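PDB 4P4G: shikimate 5-dehydrogenase AroE (5-dehydroshikimate reductase), which probably catalyses the NADP-dependent reduction of 3-dehydroshikimate to shikimate, the fourth of seven steps in the biosynthesis of chorismate. Local coordinates for residues G9-P14 with V60-T65; S88-V93 with A101-I106; D107-A112 with L237-H242; L121-G126 with E186-T191; Q243-V248 with A260-L265. All blocks are in the same frame, centred on the assembly; numbering follows the deposited sequence.

Interaction 1 of 5, residues G9-P14 with V60-T65; sequences GVLGSP and VGVSVT. With SKM ((3R,4S,5R)-3,4,5-trihydroxycyclohex-1-ene-1-carboxylic acid), chain C.
Leu-11 and Val-64 pair in parallel register, as do Val-10 and Ser-63, and three backbone hydrogen bonds alternate between the two strands. Ser-63 N gives to Gly-9 O at 2.7 Å, Leu-11 N to Ser-63 O at 2.9 Å, and Thr-65 N to Leu-11 O at 2.9 Å; the last is nearly straight, 176° at the hydrogen. The two short strand axes nevertheless diverge by 41°, a marked twist. Strands 7-12 and 59-64 are neighbours in the mixed sheet of the substrate-binding domain, and their ends open onto bound shikimate.

Apolar packing lies on the face shared by Leu-11, Val-62 and Val-64, which helix 48-53 covers: Leu-11 CD1 rests 3.7 Å from Val-62 CG1. On the other face, Val-10 CG2 comes within 3.8 Å of SKM O2, one of the carboxylate oxygens.

Polar contact with the ligand comes from Thr-65. Its OG1 stands anti to the backbone N (chi1 -168°), which carries the hydroxyl to a hydrogen bond of 2.9 Å with SKM O7, while CG2 turns back to lie 3.7 Å from Gly-12 CA. Ser-63 OG bonds to Tyr-38 and Gln-247, and Ser-63 CB lies 3.6 Å from SKM O11.

Interaction 2 of 5, residues S88-V93 with A101-I106; sequences SANTLV and ADNTDI. With SKM ((3R,4S,5R)-3,4,5-trihydroxycyclohex-1-ene-1-carboxylic acid), chain C.
Thr-91 and Asp-102 form an antiparallel hydrogen-bonded pair and Leu-92 and Ala-101 a non-hydrogen-bonded one, at the open end of the beta hairpin made by strands 91-95 and 98-102. The bond from Asp-102 N to Thr-91 O measures 3.0 Å; in return Asp-102 O receives weak, bent bonds from the amides of both Asn-90 and Thr-91.

Side-chain amides bridge the widening gap. A chi1 of 73° sets CG of Asn-90 between its backbone N and carbonyl carbon, turning the amide to Thr-104 and the ligand. Thr-104 N gives to Asn-90 OD1 at 2.8 Å, and Asn-90 ND2 gives to Thr-104 OG1 at 3.0 Å, the hydroxyl lying only 6° from the amide plane and also bonded to Gln-243 O of helix 236-252. Thr-91 OG1 donates to Asn-90 OD1 from the opposite face to Thr-104 N, so the amide is fixed in rotation. Asn-103 ND2 reaches Ser-88 O at 3.0 Å from above the carbonyl plane, and its OD1 takes weak capping bonds from Asp-105 N and Ile-106 N.

Apolar contact is slight, with Ala-89 CB 3.7 Å from Ala-101 CB.

Both segments meet shikimate at one hydroxyl. Asp-105, whose OD2 is in a salt bridge with Lys-69, accepts from SKM O12 through OD1 at 2.6 Å, and Asn-90 ND2 donates to that same O12 at 2.9 Å.

Interaction 3 of 5, residues D107-A112 with L237-H242; sequences DGVAGA and LQMLLH. With SKM ((3R,4S,5R)-3,4,5-trihydroxycyclohex-1-ene-1-carboxylic acid), chain C.
Helices 105-113 and 236-252 pass closely here, their short axes 7.3 Å apart and crossing at 117°, with the CA atoms of Gly-108 and Met-239 only 4.4 Å from each other. Gly-108 lies at this closest pass, its CA 3.6 Å from Met-239 O, where the backbones meet without an intervening side chain.

His-242 points toward the partner helix and lays its ring against Gly-111. With CG beside the backbone N and chi2 at -87°, the ring turns one face to that backbone: Gly-111 CA makes a CH-pi contact 3.9 Å from the ring centroid and 25° off its normal. Gly-111 O sits above the same face, 3.5 Å from His-242 NE2, but the angle rules out a hydrogen bond. The CB of Ala-112 fits against the turn at Gln-238 and Met-239, 3.9 Å from Met-239 N. Farther along, the methionine chain runs across Gly-108, with Met-239 CG 3.7 Å from Gly-108 C, before its sulfur meets Val-109 CG2.

Helix 105-113 leads from strand 98-102 of the mixed sheet to strand 119-123 of the parallel one, so this crossing lies between the two domains, as in the shikimate dehydrogenase family. Leu-240, on the far side of its helix, presents CD1 to the shikimate ring.

No direct hydrogen bond spans the contact, so the join rests on close backbone packing at Gly-108 and Gly-111, the CH-pi contact with His-242 and apolar contacts of Met-239 and Ala-112.

Interaction 4 of 5, residues L121-G126 with E186-T191; sequences LVLGSG and EVLVST. With SO4 (sulfate ion), chain J.
Leu-188 overlaps two leucines of the adjacent strand at once: its CD1 lies 3.6 Å from Leu-121 CB and 3.5 Å from Leu-123 CG. CG of Leu-188 is anti to the backbone N, and chi2 of 61° brings this methyl back into the groove between the two leucines. Leu-123 CD1 continues the packing along the same face and reaches Ser-190.

Beneath these side chains the backbones run parallel, 15° apart, in good register. Leu-121 N bonds to Val-187 O, Val-189 N to Leu-121 O, and Leu-123 N to Val-189 O, each at 2.9 Å. At the strand ends one residue grips the last carbonyl twice, through its amide and its hydroxyl. Thr-191 OG1 donates to Leu-123 O at 2.6 Å, in the carbonyl plane on a lone pair. A water donates to Thr-191 OG1 and accepts from Gly-126 N, tying the two loops together.

Gly-124 and Gly-126 fit a GxGxxA pattern of Rossmann type, consistent with a dinucleotide site. At Gly-124 (phi 112°) a CB would run into Thr-191 OG1 and the preceding carbonyl oxygen. Beyond it lies a sulfate, probably from the crystallisation liquor; its O4 accepts from Ser-125 N and its O2 from Ser-125 OG at 2.7 Å.

Strands 119-123 and 187-190 lie in the middle of a six-stranded parallel sheet, with strand 143-148 beside the first and 209-212 beside the second, while helix 129-139 covers the face of Val-122 and Val-189.

Interaction 5 of 5, residues Q243-V248 with A260-L265; sequences QAFAQV and AMTCAL. With SKM ((3R,4S,5R)-3,4,5-trihydroxycyclohex-1-ene-1-carboxylic acid), chain C.
Met-261 sets out with CG anti to its carbonyl carbon (chi1 -67°), extends through chi2 and bends at chi3 (70°), which swings CE in among Ala-244, Phe-245 and Val-248. The methyl meets the aliphatic side chains of helix 236-252: Met-261 CE is 3.7 Å from Ala-244 CB and 3.8 Å from Val-248 CG2.

The sulfur meets the aromatic ring at its rim. Met-261 SD lies 3.8 Å from Phe-245 CD1 and 5.0 Å from the ring centroid, 86° off the normal, a Met-aromatic contact in the ring plane. Phe-245 also takes part in a cation-pi contact with Arg-258 and an edge-to-face one with His-242.

These helices, 236-252 and 258-267, form the C-terminal helical pair, and their short axes are 11.4 Å apart, so the long methionine spans most of the gap. On another side of helix 236-252, two glutamines serve shikimate: SKM O11 donates to Gln-243 OE1 at 3.1 Å and accepts from Gln-247 NE2 at 3.0 Å, while Gln-247 OE1 is itself held by Ser-63 and His-24.

Whereas Gln-243 and Gln-247 bind shikimate through hydrogen bonds, none joins the two segments, and their cohesion is dispersive and sulfur-aromatic.

How the interactions relate
Interactions 1, 2 and 3 follow in series along the chain, interaction 4 is nested within the loop closed by interaction 3, and interaction 5 comes last. Interactions 1 and 2 share the mixed sheet, where strands 59-64 and 91-95 are neighbours, their centres about 10 Å apart. Interactions 3 and 5 share helix 236-252, also about 10 Å between centres; interaction 5 touches interaction 1 through Gln-247 and interaction 2 through Gln-243 and Gln-247. Interactions 2 and 3 both use helix 105-113. Interaction 4 stands in the parallel sheet, about 23 Å from interactions 1 and 5 between centres. Four contacts thus converge on shikimate, while interaction 4 lies on the probable cofactor side.

Interaction 1 of 5, residues G9-P14 with V60-T65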
# COMPACT_ATOMS: atom_id res chain seq x y z
N GLY A 9 3.47 16.08 2.06
CA GLY A 9 2.96 15.80 0.73
C GLY A 9 3.17 14.35 0.35
O GLY A 9 3.54 13.51 1.18
N VAL A 10 2.94 14.07 -0.92
CA VAL A 10 3.08 12.73 -1.45
C VAL A 10 3.96 12.75 -2.69
O VAL A 10 3.81 13.62 -3.56
CB VAL A 10 1.69 12.11 -1.74
CG1 VAL A 10 0.90 12.96 -2.73
CG2 VAL A 10 1.84 10.67 -2.23
N LEU A 11 4.91 11.82 -2.75
CA LEU A 11 5.91 11.73 -3.82
C LEU A 11 5.64 10.48 -4.63
O LEU A 11 5.47 9.40 -4.06
CB LEU A 11 7.32 11.62 -3.22
CG LEU A 11 8.13 12.89 -2.98
CD1 LEU A 11 7.46 13.78 -1.95
CD2 LEU A 11 9.52 12.51 -2.52
N GLY A 12 5.59 10.61 -5.95
CA GLY A 12 5.46 9.44 -6.80
C GLY A 12 5.40 9.82 -8.26
O GLY A 12 5.45 11.01 -8.60
N SER A 13 5.28 8.82 -9.12
CA SER A 13 5.14 9.07 -10.54
C SER A 13 4.42 7.93 -11.26
O SER A 13 4.93 6.80 -11.28
CB SER A 13 6.52 9.31 -11.17
OG SER A 13 6.42 9.39 -12.59
N PRO A 14 3.24 8.20 -11.84
CA PRO A 14 2.50 9.48 -11.86
C PRO A 14 1.95 9.81 -10.49
O PRO A 14 1.90 8.92 -9.63
CB PRO A 14 1.34 9.18 -12.82
CG PRO A 14 1.08 7.73 -12.62
CD PRO A 14 2.46 7.12 -12.47
N VAL A 60 7.54 18.21 7.63
CA VAL A 60 7.48 17.24 8.72
C VAL A 60 7.51 15.80 8.24
O VAL A 60 7.79 14.89 9.02
CB VAL A 60 6.20 17.41 9.58
CG1 VAL A 60 6.23 18.72 10.35
CG2 VAL A 60 4.97 17.31 8.70
N GLY A 61 7.20 15.59 6.97
CA GLY A 61 7.17 14.25 6.40
C GLY A 61 6.59 14.22 5.00
O GLY A 61 6.01 15.21 4.53
N VAL A 62 6.78 13.11 4.30
CA VAL A 62 6.13 12.89 3.01
C VAL A 62 5.66 11.45 2.93
O VAL A 62 6.27 10.54 3.51
CB VAL A 62 7.06 13.18 1.82
CG1 VAL A 62 7.32 14.65 1.69
CG2 VAL A 62 8.38 12.41 1.96
N SER A 63 4.55 11.26 2.22
CA SER A 63 4.08 9.94 1.86
C SER A 63 4.79 9.58 0.57
O SER A 63 5.13 10.46 -0.22
CB SER A 63 2.57 9.97 1.64
OG SER A 63 1.90 10.56 2.75
N VAL A 64 5.05 8.29 0.36
CA VAL A 64 5.76 7.86 -0.84
C VAL A 64 4.95 6.78 -1.51
O VAL A 64 4.57 5.79 -0.88
CB VAL A 64 7.17 7.35 -0.51
CG1 VAL A 64 7.85 6.87 -1.79
CG2 VAL A 64 7.99 8.45 0.16
N THR A 65 4.65 6.98 -2.78
CA THR A 65 3.97 5.95 -3.54
C THR A 65 4.88 5.42 -4.65
O THR A 65 6.07 5.73 -4.69
CB THR A 65 2.59 6.46 -4.09
OG1 THR A 65 1.82 5.36 -4.58
CG2 THR A 65 2.80 7.48 -5.20
O12 SKM C . 1.20 3.93 0.52
C8 SKM C . 0.30 4.88 -0.06
C6 SKM C . -0.11 4.35 -1.41
O7 SKM C . 1.01 3.91 -2.15
C5 SKM C . -0.75 5.41 -2.14
C4 SKM C . -0.73 6.72 -1.86
C1 SKM C . -1.46 7.68 -2.78
O2 SKM C . -1.51 8.89 -2.48
O3 SKM C . -2.02 7.29 -3.82
C10 SKM C . 0.01 7.30 -0.62
C9 SKM C . 1.00 6.21 -0.12
O11 SKM C . 1.36 6.61 1.16

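Interaction 2 of 5, residues S88-V93 with A101-I106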
# COMPACT_ATOMS: atom_id res chain seq x y z
N SER A 88 10.39 -2.04 2.38
CA SER A 88 10.06 -0.85 1.62
C SER A 88 9.36 0.11 2.57
O SER A 88 8.95 -0.28 3.67
CB SER A 88 9.16 -1.18 0.42
OG SER A 88 7.88 -1.59 0.85
N ALA A 89 9.25 1.37 2.15
CA ALA A 89 8.69 2.40 3.02
C ALA A 89 7.78 3.29 2.22
O ALA A 89 8.16 3.77 1.16
CB ALA A 89 9.81 3.22 3.64
N ASN A 90 6.59 3.56 2.75
CA ASN A 90 5.70 4.49 2.08
C ASN A 90 5.60 5.80 2.85
O ASN A 90 4.73 6.64 2.57
CB ASN A 90 4.31 3.87 1.95
CG ASN A 90 3.58 3.83 3.27
OD1 ASN A 90 4.21 3.67 4.32
ND2 ASN A 90 2.26 3.96 3.23
N THR A 91 6.47 5.97 3.84
CA THR A 91 6.40 7.14 4.72
C THR A 91 7.80 7.55 5.13
O THR A 91 8.60 6.71 5.53
CB THR A 91 5.61 6.80 6.01
OG1 THR A 91 4.37 6.16 5.68
CG2 THR A 91 5.33 8.04 6.85
N LEU A 92 8.11 8.84 4.98
CA LEU A 92 9.32 9.40 5.57
C LEU A 92 8.93 10.48 6.56
O LEU A 92 8.14 11.37 6.24
CB LEU A 92 10.21 10.01 4.49
CG LEU A 92 10.85 9.00 3.54
CD1 LEU A 92 11.42 9.72 2.34
CD2 LEU A 92 11.94 8.22 4.27
N VAL A 93 9.51 10.41 7.76
CA VAL A 93 9.19 11.33 8.85
C VAL A 93 10.45 12.09 9.25
O VAL A 93 11.50 11.49 9.50
CB VAL A 93 8.66 10.55 10.06
CG1 VAL A 93 8.19 11.50 11.17
CG2 VAL A 93 7.53 9.60 9.63
N ALA A 101 12.15 6.13 8.11
CA ALA A 101 11.26 5.42 7.20
C ALA A 101 10.30 4.55 7.99
O ALA A 101 10.70 3.82 8.91
CB ALA A 101 12.06 4.56 6.23
N ASP A 102 9.03 4.61 7.61
CA ASP A 102 8.04 3.69 8.16
C ASP A 102 7.24 3.08 7.02
O ASP A 102 7.27 3.56 5.88
CB ASP A 102 7.11 4.39 9.16
CG ASP A 102 6.17 3.42 9.87
OD1 ASP A 102 6.57 2.25 10.09
OD2 ASP A 102 5.03 3.81 10.19
N ASN A 103 6.54 1.99 7.32
CA ASN A 103 5.63 1.43 6.35
C ASN A 103 4.24 1.31 6.96
O ASN A 103 4.02 0.48 7.85
CB ASN A 103 6.10 0.07 5.85
CG ASN A 103 5.32 -0.38 4.64
OD1 ASN A 103 4.11 -0.57 4.71
ND2 ASN A 103 6.01 -0.52 3.51
N THR A 104 3.32 2.14 6.50
CA THR A 104 1.94 2.06 6.96
C THR A 104 1.00 1.30 6.01
O THR A 104 -0.20 1.19 6.31
CB THR A 104 1.35 3.46 7.24
OG1 THR A 104 1.13 4.14 6.00
CG2 THR A 104 2.29 4.29 8.10
N ASP A 105 1.52 0.78 4.90
CA ASP A 105 0.71 -0.03 3.97
C ASP A 105 0.29 -1.35 4.62
O ASP A 105 -0.69 -1.97 4.20
CB ASP A 105 1.47 -0.35 2.68
CG ASP A 105 1.61 0.84 1.75
OD1 ASP A 105 0.64 1.62 1.62
OD2 ASP A 105 2.70 0.98 1.14
N ILE A 106 1.04 -1.79 5.63
CA ILE A 106 0.65 -2.97 6.41
C ILE A 106 -0.71 -2.70 7.06
O ILE A 106 -1.62 -3.53 6.96
CB ILE A 106 1.67 -3.29 7.51
CG1 ILE A 106 3.04 -3.60 6.90
CG2 ILE A 106 1.19 -4.43 8.39
CD1 ILE A 106 4.16 -3.52 7.93
O12 SKM C . 1.20 3.93 0.52
C8 SKM C . 0.30 4.88 -0.06
C6 SKM C . -0.11 4.35 -1.41
O7 SKM C . 1.01 3.91 -2.15
C5 SKM C . -0.75 5.41 -2.14
C4 SKM C . -0.73 6.72 -1.86
C1 SKM C . -1.46 7.68 -2.78
O2 SKM C . -1.51 8.89 -2.48
O3 SKM C . -2.02 7.29 -3.82
C10 SKM C . 0.01 7.30 -0.62
C9 SKM C . 1.00 6.21 -0.12
O11 SKM C . 1.36 6.61 1.16

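Interaction 3 of 5, residues D107-A112 with L237-H242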
# COMPACT_ATOMS: atom_id res chain seq x y z
N ASP A 107 -0.84 -1.53 7.71
CA ASP A 107 -2.13 -1.09 8.26
C ASP A 107 -3.19 -0.97 7.18
O ASP A 107 -4.37 -1.26 7.42
CB ASP A 107 -2.00 0.29 8.92
CG ASP A 107 -1.14 0.28 10.16
OD1 ASP A 107 -0.88 -0.81 10.71
OD2 ASP A 107 -0.75 1.38 10.60
N GLY A 108 -2.78 -0.48 6.01
CA GLY A 108 -3.68 -0.33 4.89
C GLY A 108 -4.33 -1.65 4.53
O GLY A 108 -5.55 -1.74 4.37
N VAL A 109 -3.51 -2.69 4.44
CA VAL A 109 -4.00 -4.01 4.07
C VAL A 109 -4.85 -4.60 5.20
O VAL A 109 -5.99 -5.02 4.98
CB VAL A 109 -2.84 -4.94 3.68
CG1 VAL A 109 -3.33 -6.36 3.44
CG2 VAL A 109 -2.15 -4.39 2.43
N ALA A 110 -4.30 -4.62 6.40
CA ALA A 110 -5.00 -5.20 7.55
C ALA A 110 -6.31 -4.49 7.84
O ALA A 110 -7.32 -5.14 8.12
CB ALA A 110 -4.12 -5.22 8.78
N GLY A 111 -6.29 -3.16 7.78
CA GLY A 111 -7.48 -2.38 8.08
C GLY A 111 -8.56 -2.47 7.02
O GLY A 111 -9.75 -2.50 7.34
N ALA A 112 -8.16 -2.50 5.75
CA ALA A 112 -9.11 -2.59 4.65
C ALA A 112 -9.81 -3.94 4.63
O ALA A 112 -11.02 -4.03 4.36
CB ALA A 112 -8.43 -2.34 3.33
N LEU A 237 -9.21 2.76 -2.35
CA LEU A 237 -9.54 3.88 -1.47
C LEU A 237 -9.61 3.44 -0.03
O LEU A 237 -9.27 4.21 0.88
CB LEU A 237 -10.90 4.50 -1.86
CG LEU A 237 -10.97 5.37 -3.11
CD1 LEU A 237 -12.34 6.05 -3.19
CD2 LEU A 237 -9.85 6.40 -3.08
N GLN A 238 -10.06 2.20 0.21
CA GLN A 238 -10.13 1.71 1.59
C GLN A 238 -8.72 1.46 2.12
O GLN A 238 -8.42 1.78 3.28
CB GLN A 238 -11.02 0.45 1.69
CG GLN A 238 -12.49 0.71 1.28
CD GLN A 238 -13.14 1.81 2.12
OE1 GLN A 238 -12.96 1.87 3.33
NE2 GLN A 238 -13.89 2.69 1.46
N MET A 239 -7.83 0.92 1.28
CA MET A 239 -6.42 0.78 1.66
C MET A 239 -5.79 2.15 1.91
O MET A 239 -5.05 2.33 2.88
CB MET A 239 -5.61 0.03 0.60
CG MET A 239 -4.21 -0.34 1.07
SD MET A 239 -3.24 -1.20 -0.18
CE MET A 239 -4.48 -2.31 -0.85
N LEU A 240 -6.11 3.12 1.05
CA LEU A 240 -5.59 4.48 1.21
C LEU A 240 -5.97 5.10 2.56
O LEU A 240 -5.14 5.68 3.24
CB LEU A 240 -6.09 5.38 0.07
CG LEU A 240 -5.59 6.82 0.15
CD1 LEU A 240 -4.11 6.87 -0.22
CD2 LEU A 240 -6.43 7.72 -0.76
N LEU A 241 -7.24 4.98 2.94
CA LEU A 241 -7.73 5.47 4.22
C LEU A 241 -6.98 4.85 5.38
O LEU A 241 -6.48 5.55 6.26
CB LEU A 241 -9.21 5.14 4.37
CG LEU A 241 -9.83 5.59 5.69
CD1 LEU A 241 -9.76 7.09 5.84
CD2 LEU A 241 -11.26 5.10 5.78
N HIS A 242 -6.91 3.52 5.39
CA HIS A 242 -6.35 2.84 6.54
C HIS A 242 -4.84 3.05 6.69
O HIS A 242 -4.35 3.12 7.81
CB HIS A 242 -6.74 1.36 6.56
CG HIS A 242 -8.16 1.14 6.99
ND1 HIS A 242 -8.51 1.02 8.32
CD2 HIS A 242 -9.31 1.08 6.28
CE1 HIS A 242 -9.83 0.87 8.40
NE2 HIS A 242 -10.33 0.90 7.18
O12 SKM C . 1.20 3.93 0.52
C8 SKM C . 0.30 4.88 -0.06
C6 SKM C . -0.11 4.35 -1.41
O7 SKM C . 1.01 3.91 -2.15
C5 SKM C . -0.75 5.41 -2.14
C4 SKM C . -0.73 6.72 -1.86
C1 SKM C . -1.46 7.68 -2.78
O2 SKM C . -1.51 8.89 -2.48
O3 SKM C . -2.02 7.29 -3.82
C10 SKM C . 0.01 7.30 -0.62
C9 SKM C . 1.00 6.21 -0.12
O11 SKM C . 1.36 6.61 1.16
O HOH W 1 -2.55 3.39 9.42

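Interaction 4 of 5, residues L121-G126 with E186-T191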
# COMPACT_ATOMS: atom_id res chain seq x y z
N LEU A 121 -3.79 -14.97 -1.68
CA LEU A 121 -3.00 -14.76 -2.88
C LEU A 121 -2.55 -13.31 -2.90
O LEU A 121 -3.32 -12.41 -2.55
CB LEU A 121 -3.89 -15.04 -4.09
CG LEU A 121 -3.39 -15.62 -5.40
CD1 LEU A 121 -2.67 -16.91 -5.15
CD2 LEU A 121 -4.60 -15.89 -6.28
N VAL A 122 -1.30 -13.07 -3.30
CA VAL A 122 -0.81 -11.70 -3.46
C VAL A 122 -0.30 -11.59 -4.87
O VAL A 122 0.51 -12.41 -5.29
CB VAL A 122 0.35 -11.39 -2.48
CG1 VAL A 122 1.10 -10.11 -2.90
CG2 VAL A 122 -0.17 -11.28 -1.04
N LEU A 123 -0.78 -10.59 -5.60
CA LEU A 123 -0.27 -10.35 -6.94
C LEU A 123 0.75 -9.23 -6.96
O LEU A 123 0.48 -8.13 -6.48
CB LEU A 123 -1.39 -9.97 -7.89
CG LEU A 123 -2.62 -10.86 -7.93
CD1 LEU A 123 -3.54 -10.38 -9.04
CD2 LEU A 123 -2.22 -12.30 -8.12
N GLY A 124 1.92 -9.52 -7.53
CA GLY A 124 2.94 -8.51 -7.75
C GLY A 124 4.17 -8.69 -6.90
O GLY A 124 4.15 -9.48 -5.95
N SER A 125 5.22 -7.96 -7.23
CA SER A 125 6.45 -7.99 -6.44
C SER A 125 7.05 -6.59 -6.29
O SER A 125 8.25 -6.43 -6.05
CB SER A 125 7.47 -8.93 -7.07
OG SER A 125 7.82 -8.50 -8.37
N GLY A 126 6.20 -5.57 -6.47
CA GLY A 126 6.61 -4.19 -6.29
C GLY A 126 6.65 -3.78 -4.83
O GLY A 126 6.62 -4.62 -3.94
N GLU A 186 -8.90 -17.70 -0.39
CA GLU A 186 -10.11 -17.04 0.09
C GLU A 186 -10.02 -15.52 -0.04
O GLU A 186 -11.03 -14.83 0.01
CB GLU A 186 -10.38 -17.45 1.54
CG GLU A 186 -10.47 -18.96 1.70
CD GLU A 186 -10.09 -19.44 3.08
OE1 GLU A 186 -9.11 -20.22 3.19
OE2 GLU A 186 -10.75 -19.03 4.06
N VAL A 187 -8.80 -15.02 -0.23
CA VAL A 187 -8.59 -13.59 -0.37
C VAL A 187 -7.46 -13.34 -1.36
O VAL A 187 -6.49 -14.08 -1.40
CB VAL A 187 -8.32 -12.90 0.99
CG1 VAL A 187 -7.11 -13.48 1.67
CG2 VAL A 187 -8.18 -11.40 0.83
N LEU A 188 -7.63 -12.30 -2.17
CA LEU A 188 -6.63 -11.89 -3.15
C LEU A 188 -6.29 -10.42 -2.91
O LEU A 188 -7.17 -9.56 -2.88
CB LEU A 188 -7.21 -12.08 -4.55
CG LEU A 188 -6.49 -11.51 -5.77
CD1 LEU A 188 -5.14 -12.14 -5.86
CD2 LEU A 188 -7.30 -11.78 -7.04
N VAL A 189 -5.01 -10.12 -2.72
CA VAL A 189 -4.57 -8.73 -2.67
C VAL A 189 -3.77 -8.43 -3.92
O VAL A 189 -2.72 -9.04 -4.16
CB VAL A 189 -3.72 -8.42 -1.43
CG1 VAL A 189 -3.33 -6.94 -1.44
CG2 VAL A 189 -4.48 -8.79 -0.14
N SER A 190 -4.27 -7.50 -4.74
CA SER A 190 -3.60 -7.20 -6.01
C SER A 190 -2.79 -5.92 -5.96
O SER A 190 -3.32 -4.84 -5.67
CB SER A 190 -4.61 -7.10 -7.15
OG SER A 190 -3.95 -6.80 -8.37
N THR A 191 -1.49 -6.03 -6.26
CA THR A 191 -0.63 -4.85 -6.28
C THR A 191 -0.06 -4.55 -7.66
O THR A 191 0.83 -3.70 -7.80
CB THR A 191 0.51 -4.93 -5.22
OG1 THR A 191 1.49 -5.89 -5.63
CG2 THR A 191 -0.03 -5.33 -3.86
S SO4 J . 5.41 -7.96 -11.08
O1 SO4 J . 4.22 -8.74 -11.43
O2 SO4 J . 6.52 -8.83 -10.69
O3 SO4 J . 5.83 -7.18 -12.25
O4 SO4 J . 5.12 -7.00 -10.00
O HOH W 2 3.56 -4.87 -7.23

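Interaction 5 of 5, residues Q243-V248 with A260-L265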
# COMPACT_ATOMS: atom_id res chain seq x y z
N GLN A 243 -4.12 3.19 5.58
CA GLN A 243 -2.69 3.49 5.69
C GLN A 243 -2.46 4.96 6.06
O GLN A 243 -1.40 5.32 6.56
CB GLN A 243 -1.93 3.13 4.39
CG GLN A 243 -2.28 3.95 3.17
CD GLN A 243 -1.57 5.29 3.12
OE1 GLN A 243 -0.36 5.37 3.38
NE2 GLN A 243 -2.30 6.34 2.81
N ALA A 244 -3.46 5.80 5.81
CA ALA A 244 -3.29 7.23 6.03
C ALA A 244 -3.35 7.57 7.52
O ALA A 244 -2.72 8.53 7.94
CB ALA A 244 -4.33 8.02 5.26
N PHE A 245 -4.10 6.79 8.30
CA PHE A 245 -4.20 7.04 9.74
C PHE A 245 -2.84 7.14 10.42
O PHE A 245 -2.55 8.09 11.13
CB PHE A 245 -5.01 5.93 10.43
CG PHE A 245 -6.45 5.85 10.00
CD1 PHE A 245 -7.18 6.99 9.70
CD2 PHE A 245 -7.07 4.61 9.92
CE1 PHE A 245 -8.51 6.90 9.31
CE2 PHE A 245 -8.40 4.52 9.53
CZ PHE A 245 -9.12 5.66 9.23
N ALA A 246 -1.98 6.15 10.18
CA ALA A 246 -0.70 6.11 10.86
C ALA A 246 0.24 7.18 10.31
O ALA A 246 1.15 7.63 11.01
CB ALA A 246 -0.07 4.73 10.72
N GLN A 247 0.04 7.56 9.05
CA GLN A 247 0.85 8.62 8.48
C GLN A 247 0.53 9.96 9.14
O GLN A 247 1.44 10.72 9.51
CB GLN A 247 0.63 8.71 6.97
CG GLN A 247 1.36 7.64 6.19
CD GLN A 247 1.35 7.94 4.71
OE1 GLN A 247 0.53 8.74 4.23
NE2 GLN A 247 2.25 7.31 3.98
N VAL A 248 -0.76 10.24 9.32
CA VAL A 248 -1.15 11.47 10.01
C VAL A 248 -0.58 11.51 11.43
O VAL A 248 -0.07 12.53 11.87
CB VAL A 248 -2.69 11.64 10.02
CG1 VAL A 248 -3.10 12.78 10.93
CG2 VAL A 248 -3.19 11.90 8.60
N ALA A 260 -13.20 12.25 10.79
CA ALA A 260 -13.02 13.30 9.79
C ALA A 260 -12.44 12.74 8.50
O ALA A 260 -12.83 13.16 7.40
CB ALA A 260 -12.14 14.41 10.33
N MET A 261 -11.49 11.82 8.62
CA MET A 261 -10.83 11.27 7.44
C MET A 261 -11.78 10.34 6.69
O MET A 261 -11.76 10.28 5.47
CB MET A 261 -9.54 10.56 7.83
CG MET A 261 -8.51 11.53 8.36
SD MET A 261 -7.06 10.71 9.06
CE MET A 261 -6.30 10.05 7.59
N THR A 262 -12.62 9.64 7.44
CA THR A 262 -13.60 8.76 6.80
C THR A 262 -14.64 9.58 6.06
O THR A 262 -15.03 9.23 4.94
CB THR A 262 -14.26 7.82 7.82
OG1 THR A 262 -13.25 7.04 8.47
CG2 THR A 262 -15.23 6.89 7.12
N CYS A 263 -15.08 10.69 6.66
CA CYS A 263 -15.95 11.62 5.95
C CYS A 263 -15.31 12.23 4.69
O CYS A 263 -16.00 12.49 3.70
CB CYS A 263 -16.41 12.72 6.88
SG CYS A 263 -17.50 12.13 8.16
N ALA A 264 -14.01 12.48 4.74
CA ALA A 264 -13.32 13.02 3.56
C ALA A 264 -13.32 11.99 2.44
O ALA A 264 -13.50 12.33 1.27
CB ALA A 264 -11.91 13.42 3.90
N LEU A 265 -13.12 10.73 2.80
CA LEU A 265 -13.09 9.66 1.81
C LEU A 265 -14.46 9.58 1.13
O LEU A 265 -14.54 9.39 -0.08
CB LEU A 265 -12.71 8.33 2.44
CG LEU A 265 -12.21 7.26 1.46
CD1 LEU A 265 -10.73 7.45 1.15
CD2 LEU A 265 -12.45 5.87 2.01
O12 SKM C . 1.20 3.93 0.52
C8 SKM C . 0.30 4.88 -0.06
C6 SKM C . -0.11 4.35 -1.41
O7 SKM C . 1.01 3.91 -2.15
C5 SKM C . -0.75 5.41 -2.14
C4 SKM C . -0.73 6.72 -1.86
C1 SKM C . -1.46 7.68 -2.78
O2 SKM C . -1.51 8.89 -2.48
O3 SKM C . -2.02 7.29 -3.82
C10 SKM C . 0.01 7.30 -0.62
C9 SKM C . 1.00 6.21 -0.12
O11 SKM C . 1.36 6.61 1.16